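Local coordinates for putative isomerase (Sinorhizobium meliloti, PDB 2PPG), which is a putative isomerase of the mandelate racemase/muconate lactonizing enzyme family, within the enolase superfamily, with a TIM-barrel-like C-terminal domain, at residues A229-M234 against A259-A264. Sequence-based numbering, arbitrary orientation.
Sequences ALIKAM and ASVSTA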
# COMPACT_ATOMS: atom_id res chain seq x y z
N ALA A 229 -17.08 2.26 20.09
CA ALA A 229 -17.48 2.75 21.42
C ALA A 229 -18.20 1.66 22.24
O ALA A 229 -17.88 1.44 23.42
CB ALA A 229 -18.36 4.01 21.30
N LEU A 230 -19.15 0.99 21.60
CA LEU A 230 -19.96 -0.05 22.22
C LEU A 230 -19.13 -1.24 22.68
O LEU A 230 -19.22 -1.65 23.83
CB LEU A 230 -21.07 -0.50 21.26
CG LEU A 230 -22.14 0.58 21.01
CD1 LEU A 230 -22.99 0.27 19.75
CD2 LEU A 230 -23.03 0.79 22.25
N ILE A 231 -18.32 -1.78 21.78
CA ILE A 231 -17.40 -2.85 22.13
C ILE A 231 -16.52 -2.48 23.33
O ILE A 231 -16.49 -3.21 24.32
CB ILE A 231 -16.51 -3.24 20.95
CG1 ILE A 231 -17.37 -3.82 19.83
CG2 ILE A 231 -15.44 -4.23 21.38
CD1 ILE A 231 -16.68 -3.89 18.49
N LYS A 232 -15.84 -1.34 23.24
CA LYS A 232 -14.94 -0.88 24.29
C LYS A 232 -15.65 -0.69 25.62
O LYS A 232 -15.02 -0.72 26.67
CB LYS A 232 -14.23 0.42 23.89
CG LYS A 232 -13.06 0.22 22.93
CD LYS A 232 -12.08 1.38 23.01
CE LYS A 232 -10.93 1.24 22.01
NZ LYS A 232 -10.15 -0.02 22.17
N ALA A 233 -16.97 -0.49 25.57
CA ALA A 233 -17.75 -0.32 26.79
C ALA A 233 -18.01 -1.67 27.45
O ALA A 233 -18.17 -1.75 28.67
CB ALA A 233 -19.06 0.38 26.47
N MSE A 234 -18.02 -2.72 26.63
CA MSE A 234 -18.32 -4.07 27.06
C MSE A 234 -17.07 -4.85 27.46
O MSE A 234 -17.17 -5.83 28.20
CB MSE A 234 -19.01 -4.84 25.93
CG MSE A 234 -20.46 -4.50 25.71
SE MSE A 234 -21.29 -5.58 24.29
CE MSE A 234 -20.47 -4.73 22.74
N ALA A 259 -9.42 -3.49 13.56
CA ALA A 259 -8.12 -2.91 13.91
C ALA A 259 -8.15 -2.10 15.21
O ALA A 259 -7.11 -1.95 15.85
CB ALA A 259 -7.59 -2.05 12.76
N SER A 260 -9.32 -1.60 15.61
CA SER A 260 -9.39 -0.67 16.73
C SER A 260 -9.67 -1.31 18.09
O SER A 260 -9.62 -0.63 19.12
CB SER A 260 -10.43 0.41 16.46
OG SER A 260 -10.20 1.05 15.23
N VAL A 261 -9.97 -2.61 18.12
CA VAL A 261 -10.28 -3.29 19.38
C VAL A 261 -9.58 -4.65 19.45
O VAL A 261 -9.34 -5.28 18.42
CB VAL A 261 -11.80 -3.50 19.56
CG1 VAL A 261 -12.50 -2.17 19.75
CG2 VAL A 261 -12.40 -4.25 18.36
N SER A 262 -9.24 -5.11 20.64
CA SER A 262 -8.56 -6.40 20.73
C SER A 262 -9.55 -7.57 20.55
O SER A 262 -9.15 -8.69 20.28
CB SER A 262 -7.78 -6.52 22.03
OG SER A 262 -8.64 -6.33 23.13
N THR A 263 -10.84 -7.28 20.70
CA THR A 263 -11.91 -8.26 20.58
C THR A 263 -12.05 -8.85 19.18
O THR A 263 -12.01 -8.13 18.17
CB THR A 263 -13.27 -7.65 20.95
OG1 THR A 263 -13.28 -7.28 22.33
CG2 THR A 263 -14.42 -8.64 20.69
N ALA A 264 -12.22 -10.16 19.15
CA ALA A 264 -12.41 -10.90 17.93
C ALA A 264 -13.70 -10.46 17.22
O ALA A 264 -14.72 -10.28 17.86
CB ALA A 264 -12.44 -12.36 18.25
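I231 lays its branch methyl CG2 against V261, 3.9 Å from that residue's CG1, and the two side chains meet at about a right angle. This packing lies in the C-terminal barrel of an enolase-superfamily fold, where helix 224-234 neighbours the link that runs from helix 251-260 into the parallel strand 264-267. The backbones come nearest at K232 and V261, with CA atoms 7.2 Å apart, a spacing that leaves the side chains to fill the interface. The chi1 of I231, -64° to CG1, leaves the CG2 branch anti to the backbone N, and that methyl also comes to 3.9 Å from T263 OG1. The hydroxyl's polar partner lies just beyond the helix, where T263 OG1 is hydrogen-bonded to OE2 of E235. I231, V261 and T263 are all buried and direct their CB atoms across the interface, whereas K232 works along its exposed border. There the lysine chain runs extended over the flank of V261, its CG 4.0 Å from V261 CG1, and the valine thus packs against both helix residues. I231 and M234 both touch the loop residue M218; at the outer border K232 packs on S262 of a neighbouring subunit, which places this edge beside a subunit interface. A bend in the last torsion of K232 (chi4 -58°) carries its ammonium group to the S260 carbonyl. The resulting hydrogen bond is the one polar bridge between the two segments: K232 NZ donates to S260 O over 3.2 Å. The donor lies in the carbonyl plane, with a C=O...N angle of 155°. Beside this bond, V261 CG1 sits 4.0 Å from K232 NZ.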